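Local coordinates for protein heterodimeric restriction endonuclease R.BspD6I small subunit (Bacillus sp., PDB 2P14) that probably serves as the catalytic DNA-cleaving subunit of a heterodimeric type IIS restriction endonuclease, acting together with a site-specific nickase subunit, at residues 118-132 with 164-178. Numbering follows the deposited sequence.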
loop_
_atom_site.group_PDB
_atom_site.type_symbol
_atom_site.label_atom_id
_atom_site.label_comp_id
_atom_site.label_asym_id
_atom_site.label_seq_id
_atom_site.Cartn_x
_atom_site.Cartn_y
_atom_site.Cartn_z
ATOM N N ALA A 118 -4.678 -7.062 10.758
ATOM C CA ALA A 118 -3.243 -6.964 11.105
ATOM C C ALA A 118 -2.693 -8.285 11.634
ATOM O O ALA A 118 -1.567 -8.663 11.309
ATOM C CB ALA A 118 -3.018 -5.866 12.122
ATOM N N ARG A 119 -3.500 -8.979 12.437
ATOM C CA ARG A 119 -3.115 -10.315 12.898
ATOM C C ARG A 119 -2.921 -11.295 11.744
ATOM O O ARG A 119 -1.958 -12.087 11.736
ATOM C CB ARG A 119 -4.111 -10.845 13.949
ATOM C CG ARG A 119 -4.015 -10.079 15.278
ATOM C CD ARG A 119 -5.016 -10.674 16.252
ATOM N NE ARG A 119 -5.226 -9.812 17.400
ATOM C CZ ARG A 119 -6.371 -9.199 17.656
ATOM N NH1 ARG A 119 -7.420 -9.370 16.845
ATOM N NH2 ARG A 119 -6.478 -8.434 18.735
ATOM N N HIS A 120 -3.826 -11.227 10.763
ATOM C CA HIS A 120 -3.730 -12.057 9.571
ATOM C C HIS A 120 -2.478 -11.802 8.753
ATOM O O HIS A 120 -1.754 -12.734 8.392
ATOM C CB HIS A 120 -4.967 -11.823 8.677
ATOM C CG HIS A 120 -5.096 -12.815 7.564
ATOM N ND1 HIS A 120 -5.519 -14.112 7.789
ATOM C CD2 HIS A 120 -4.874 -12.714 6.235
ATOM C CE1 HIS A 120 -5.542 -14.763 6.640
ATOM N NE2 HIS A 120 -5.151 -13.943 5.685
ATOM N N ILE A 121 -2.238 -10.529 8.403
ATOM C CA ILE A 121 -1.110 -10.216 7.499
ATOM C C ILE A 121 0.232 -10.246 8.213
ATOM O O ILE A 121 1.272 -10.185 7.563
ATOM C CB ILE A 121 -1.269 -8.852 6.783
ATOM C CG1 ILE A 121 -1.338 -7.726 7.844
ATOM C CG2 ILE A 121 -2.497 -8.916 5.860
ATOM C CD1 ILE A 121 -1.020 -6.317 7.322
ATOM N N GLY A 122 0.189 -10.313 9.541
ATOM C CA GLY A 122 1.420 -10.446 10.314
ATOM C C GLY A 122 1.853 -11.880 10.557
ATOM O O GLY A 122 2.827 -12.124 11.282
ATOM N N PHE A 123 1.155 -12.844 9.935
ATOM C CA PHE A 123 1.412 -14.280 10.179
ATOM C C PHE A 123 2.825 -14.745 9.797
ATOM O O PHE A 123 3.475 -15.499 10.555
ATOM C CB PHE A 123 0.356 -15.150 9.470
ATOM C CG PHE A 123 0.597 -16.629 9.651
ATOM C CD1 PHE A 123 0.276 -17.253 10.847
ATOM C CD2 PHE A 123 1.211 -17.377 8.648
ATOM C CE1 PHE A 123 0.528 -18.647 11.037
ATOM C CE2 PHE A 123 1.468 -18.760 8.828
ATOM C CZ PHE A 123 1.110 -19.391 10.010
ATOM N N ASN A 124 3.308 -14.311 8.633
ATOM C CA ASN A 124 4.627 -14.700 8.155
ATOM C C ASN A 124 5.347 -13.532 7.510
ATOM O O ASN A 124 5.279 -13.351 6.292
ATOM C CB ASN A 124 4.544 -15.856 7.162
ATOM C CG ASN A 124 5.907 -16.486 6.902
ATOM O OD1 ASN A 124 6.962 -15.841 7.037
ATOM N ND2 ASN A 124 5.891 -17.756 6.521
ATOM N N LYS A 125 6.037 -12.751 8.327
ATOM C CA LYS A 125 6.700 -11.563 7.851
ATOM C C LYS A 125 7.990 -11.847 7.081
ATOM O O LYS A 125 8.525 -10.955 6.428
ATOM C CB LYS A 125 6.938 -10.614 9.020
ATOM C CG LYS A 125 5.651 -10.094 9.625
ATOM C CD LYS A 125 5.941 -9.115 10.793
ATOM C CE LYS A 125 4.674 -8.600 11.390
ATOM N NZ LYS A 125 4.977 -7.681 12.501
ATOM N N GLU A 126 8.474 -13.083 7.140
ATOM C CA GLU A 126 9.631 -13.467 6.351
ATOM C C GLU A 126 9.254 -13.681 4.898
ATOM O O GLU A 126 9.806 -13.022 4.025
ATOM C CB GLU A 126 10.266 -14.735 6.929
ATOM C CG GLU A 126 10.774 -14.559 8.347
ATOM C CD GLU A 126 11.857 -13.506 8.464
ATOM O OE1 GLU A 126 12.888 -13.629 7.757
ATOM O OE2 GLU A 126 11.687 -12.558 9.277
ATOM N N SER A 127 8.291 -14.564 4.636
ATOM C CA SER A 127 7.954 -14.900 3.262
ATOM C C SER A 127 6.840 -14.029 2.667
ATOM O O SER A 127 6.782 -13.869 1.452
ATOM C CB SER A 127 7.594 -16.384 3.138
ATOM O OG SER A 127 6.405 -16.674 3.837
ATOM N N GLU A 128 6.011 -13.445 3.533
ATOM C CA GLU A 128 4.846 -12.683 3.091
ATOM C C GLU A 128 4.781 -11.329 3.838
ATOM O O GLU A 128 3.834 -11.080 4.549
ATOM C CB GLU A 128 3.558 -13.529 3.271
ATOM C CG GLU A 128 3.607 -14.892 2.486
ATOM C CD GLU A 128 2.801 -16.037 3.106
ATOM O OE1 GLU A 128 1.947 -15.829 3.999
ATOM O OE2 GLU A 128 2.990 -17.204 2.680
ATOM N N PRO A 129 5.806 -10.449 3.665
ATOM C CA PRO A 129 5.818 -9.198 4.418
ATOM C C PRO A 129 4.825 -8.152 3.904
ATOM O O PRO A 129 4.945 -7.688 2.749
ATOM C CB PRO A 129 7.264 -8.700 4.257
ATOM C CG PRO A 129 7.700 -9.260 2.933
ATOM C CD PRO A 129 7.002 -10.573 2.803
ATOM N N VAL A 130 3.894 -7.785 4.791
ATOM C CA VAL A 130 2.861 -6.815 4.473
ATOM C C VAL A 130 2.953 -5.673 5.481
ATOM O O VAL A 130 2.944 -5.902 6.712
ATOM C CB VAL A 130 1.450 -7.441 4.496
ATOM C CG1 VAL A 130 0.421 -6.367 4.110
ATOM C CG2 VAL A 130 1.348 -8.652 3.522
ATOM N N ILE A 131 3.023 -4.443 4.984
ATOM C CA ILE A 131 3.035 -3.292 5.883
ATOM C C ILE A 131 1.740 -2.508 5.685
ATOM O O ILE A 131 1.528 -1.928 4.610
ATOM C CB ILE A 131 4.244 -2.365 5.644
ATOM C CG1 ILE A 131 5.576 -3.123 5.769
ATOM C CG2 ILE A 131 4.192 -1.220 6.649
ATOM C CD1 ILE A 131 6.043 -3.790 4.457
ATOM N N PRO A 132 0.887 -2.477 6.726
ATOM C CA PRO A 132 -0.380 -1.743 6.642
ATOM C C PRO A 132 -0.191 -0.293 7.048
ATOM O O PRO A 132 0.392 -0.032 8.117
ATOM C CB PRO A 132 -1.276 -2.456 7.686
ATOM C CG PRO A 132 -0.255 -2.835 8.779
ATOM C CD PRO A 132 1.060 -3.119 8.051
ATOM N N LEU A 164 9.169 -0.540 9.428
ATOM C CA LEU A 164 7.757 -0.537 9.798
ATOM C C LEU A 164 7.160 -1.944 9.880
ATOM O O LEU A 164 6.234 -2.175 10.661
ATOM C CB LEU A 164 6.958 0.271 8.786
ATOM C CG LEU A 164 7.296 1.747 8.774
ATOM C CD1 LEU A 164 6.508 2.431 7.627
ATOM C CD2 LEU A 164 7.014 2.437 10.118
ATOM N N LEU A 165 7.745 -2.861 9.105
ATOM C CA LEU A 165 7.343 -4.269 9.107
ATOM C C LEU A 165 7.431 -4.918 10.486
ATOM O O LEU A 165 6.605 -5.786 10.815
ATOM C CB LEU A 165 8.178 -5.065 8.091
ATOM C CG LEU A 165 7.893 -6.569 7.968
ATOM C CD1 LEU A 165 6.461 -6.875 7.443
ATOM C CD2 LEU A 165 8.965 -7.211 7.062
ATOM N N ARG A 166 8.418 -4.493 11.282
ATOM C CA ARG A 166 8.652 -5.116 12.581
ATOM C C ARG A 166 8.620 -6.654 12.528
ATOM O O ARG A 166 7.815 -7.310 13.217
ATOM C CB ARG A 166 7.648 -4.597 13.617
ATOM C CG ARG A 166 7.826 -3.095 13.990
ATOM C CD ARG A 166 9.198 -2.794 14.605
ATOM N NE ARG A 166 9.451 -3.594 15.811
ATOM C CZ ARG A 166 9.063 -3.270 17.053
ATOM N NH1 ARG A 166 8.373 -2.172 17.297
ATOM N NH2 ARG A 166 9.337 -4.086 18.068
ATOM N N SER A 167 9.560 -7.215 11.783
ATOM C CA SER A 167 9.647 -8.667 11.648
ATOM C C SER A 167 9.965 -9.389 12.965
ATOM O O SER A 167 9.836 -10.616 13.043
ATOM C CB SER A 167 10.631 -9.046 10.536
ATOM O OG SER A 167 11.965 -8.835 10.943
ATOM N N ASP A 168 10.378 -8.623 13.970
ATOM C CA ASP A 168 10.644 -9.171 15.302
ATOM C C ASP A 168 9.340 -9.439 16.037
ATOM O O ASP A 168 9.323 -10.187 17.018
ATOM C CB ASP A 168 11.501 -8.217 16.148
ATOM C CG ASP A 168 10.863 -6.833 16.294
ATOM O OD1 ASP A 168 10.603 -6.205 15.257
ATOM O OD2 ASP A 168 10.636 -6.388 17.435
ATOM N N LEU A 169 8.248 -8.812 15.589
ATOM C CA LEU A 169 6.972 -8.958 16.253
ATOM C C LEU A 169 6.130 -9.986 15.537
ATOM O O LEU A 169 5.939 -9.911 14.328
ATOM C CB LEU A 169 6.224 -7.613 16.295
ATOM C CG LEU A 169 6.808 -6.448 17.082
ATOM C CD1 LEU A 169 5.903 -5.247 16.948
ATOM C CD2 LEU A 169 6.952 -6.787 18.561
ATOM N N GLY A 170 5.631 -10.957 16.285
ATOM C CA GLY A 170 4.825 -12.020 15.693
ATOM C C GLY A 170 3.412 -11.574 15.440
ATOM O O GLY A 170 3.015 -10.474 15.837
ATOM N N TYR A 171 2.625 -12.428 14.806
ATOM C CA TYR A 171 1.248 -12.028 14.499
ATOM C C TYR A 171 0.405 -11.599 15.700
ATOM O O TYR A 171 -0.485 -10.749 15.570
ATOM C CB TYR A 171 0.500 -13.077 13.673
ATOM C CG TYR A 171 -0.153 -14.251 14.410
ATOM C CD1 TYR A 171 -1.245 -14.076 15.268
ATOM C CD2 TYR A 171 0.283 -15.554 14.165
ATOM C CE1 TYR A 171 -1.841 -15.183 15.911
ATOM C CE2 TYR A 171 -0.311 -16.653 14.793
ATOM C CZ TYR A 171 -1.357 -16.458 15.670
ATOM O OH TYR A 171 -1.927 -17.575 16.267
ATOM N N ASP A 172 0.657 -12.202 16.866
ATOM C CA ASP A 172 -0.116 -11.930 18.061
ATOM C C ASP A 172 0.367 -10.692 18.820
ATOM O O ASP A 172 -0.051 -10.459 19.948
ATOM C CB ASP A 172 -0.110 -13.152 18.980
ATOM C CG ASP A 172 -1.217 -13.113 20.035
ATOM O OD1 ASP A 172 -2.287 -12.500 19.800
ATOM O OD2 ASP A 172 -1.018 -13.708 21.111
ATOM N N GLN A 173 1.269 -9.931 18.191
ATOM C CA GLN A 173 1.750 -8.659 18.735
ATOM C C GLN A 173 1.225 -7.504 17.868
ATOM O O GLN A 173 1.867 -6.458 17.709
ATOM C CB GLN A 173 3.274 -8.659 18.809
ATOM C CG GLN A 173 3.818 -9.741 19.783
ATOM C CD GLN A 173 5.339 -9.877 19.755
ATOM O OE1 GLN A 173 5.904 -10.653 18.966
ATOM N NE2 GLN A 173 6.007 -9.134 20.634
ATOM N N ALA A 174 0.025 -7.697 17.333
ATOM C CA ALA A 174 -0.533 -6.731 16.397
ATOM C C ALA A 174 -0.767 -5.374 17.003
ATOM O O ALA A 174 -0.535 -4.362 16.347
ATOM C CB ALA A 174 -1.819 -7.274 15.756
ATOM N N GLU A 175 -1.211 -5.329 18.257
ATOM C CA GLU A 175 -1.433 -4.050 18.946
ATOM C C GLU A 175 -0.141 -3.261 19.021
ATOM O O GLU A 175 -0.109 -2.087 18.663
ATOM C CB GLU A 175 -1.990 -4.281 20.358
ATOM C CG GLU A 175 -3.419 -4.848 20.343
ATOM C CD GLU A 175 -3.465 -6.381 20.295
ATOM O OE1 GLU A 175 -2.411 -7.028 20.071
ATOM O OE2 GLU A 175 -4.581 -6.936 20.492
ATOM N N GLU A 176 0.928 -3.902 19.461
ATOM C CA GLU A 176 2.224 -3.245 19.555
ATOM C C GLU A 176 2.727 -2.792 18.175
ATOM O O GLU A 176 3.322 -1.722 18.031
ATOM C CB GLU A 176 3.236 -4.188 20.218
ATOM C CG GLU A 176 4.667 -3.639 20.220
ATOM C CD GLU A 176 5.672 -4.464 21.020
ATOM O OE1 GLU A 176 5.311 -5.529 21.579
ATOM O OE2 GLU A 176 6.843 -4.009 21.102
ATOM N N TRP A 177 2.490 -3.626 17.166
ATOM C CA TRP A 177 2.955 -3.322 15.840
ATOM C C TRP A 177 2.267 -2.079 15.317
ATOM O O TRP A 177 2.927 -1.159 14.781
ATOM C CB TRP A 177 2.612 -4.508 14.914
ATOM C CG TRP A 177 3.075 -4.394 13.475
ATOM C CD1 TRP A 177 4.139 -3.653 12.989
ATOM C CD2 TRP A 177 2.521 -5.083 12.357
ATOM N NE1 TRP A 177 4.281 -3.866 11.640
ATOM C CE2 TRP A 177 3.296 -4.737 11.227
ATOM C CE3 TRP A 177 1.431 -5.975 12.200
ATOM C CZ2 TRP A 177 3.030 -5.252 9.948
ATOM C CZ3 TRP A 177 1.171 -6.484 10.933
ATOM C CH2 TRP A 177 1.956 -6.120 9.829
ATOM N N LEU A 178 0.935 -2.056 15.394
ATOM C CA LEU A 178 0.227 -0.906 14.859
ATOM C C LEU A 178 0.571 0.382 15.639
ATOM O O LEU A 178 0.651 1.480 15.060
ATOM C CB LEU A 178 -1.279 -1.137 14.823
ATOM C CG LEU A 178 -1.820 -2.249 13.916
ATOM C CD1 LEU A 178 -3.379 -2.242 13.944
ATOM C CD2 LEU A 178 -1.256 -2.164 12.459
HETATM O O HOH W 1 0.256 -8.880 13.579
HETATM O O HOH W 2 -2.662 -9.520 18.701
HETATM O O HOH W 3 5.345 -12.093 12.346
HETATM O O HOH W 4 2.946 -8.071 14.274
HETATM O O HOH W 5 9.683 -12.710 11.047
#
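Lys125 reaches across to the turn 166-169 and ends over the ring of Trp177. Its chain is fully extended beyond CG, which carries the ammonium past Leu165 into a cage of backbone carbonyls. NZ donates to Leu165 O, Arg166 O and Leu169 O, each at 3.0 Å. The donor lies nearly in line with the carbonyl of Leu165 but above the carbonyl plane of Arg166, 55° out of it. Leu169 N closes the type I turn onto Arg166 O from the opposite face of that plane. A water that donates to Gly170 O is a fourth acceptor near NZ, so the three N-H bonds must be shared. The ammonium also sits over a face of the Trp177 indole, NZ 3.7 Å from the centroid of its five-membered ring, a cation-pi contact. The carbonyl oxygens and the indole face would probably stabilise the positive charge.

Trp177 is the centre of the tight part. With CG anti to the backbone N (chi1 -178°), the indole extends from helix 174-184 to lie between Lys125 and Pro132, which takes the opposite face. Pro132 CD comes within 3.5 Å of Trp177 CZ2. The ring edge faces Ala118 O and Val130 O, and NE1 donates to Leu164 O at 2.8 Å, fixing the ring's rotation. Leu165 packs its methyls on Pro129.

The outer side is looser and wetter. Phe123 and Tyr171 lie side by side near the surface. Arg119 NH2 forms a salt bridge with Glu175 OE2 (3.0 Å), with the two planar groups 60° apart. One water links Arg119 NE to Asp172 and Glu175, and another joins Gly122 O to Leu169 O.

The contact packs the C-terminal helices 154-165 and 174-184, with the loop 166-173 that joins them, against helix 115-121 and edge strand 130-134 of the mixed sheet, in a chain assigned to the PD-(D/E)XK nuclease clan.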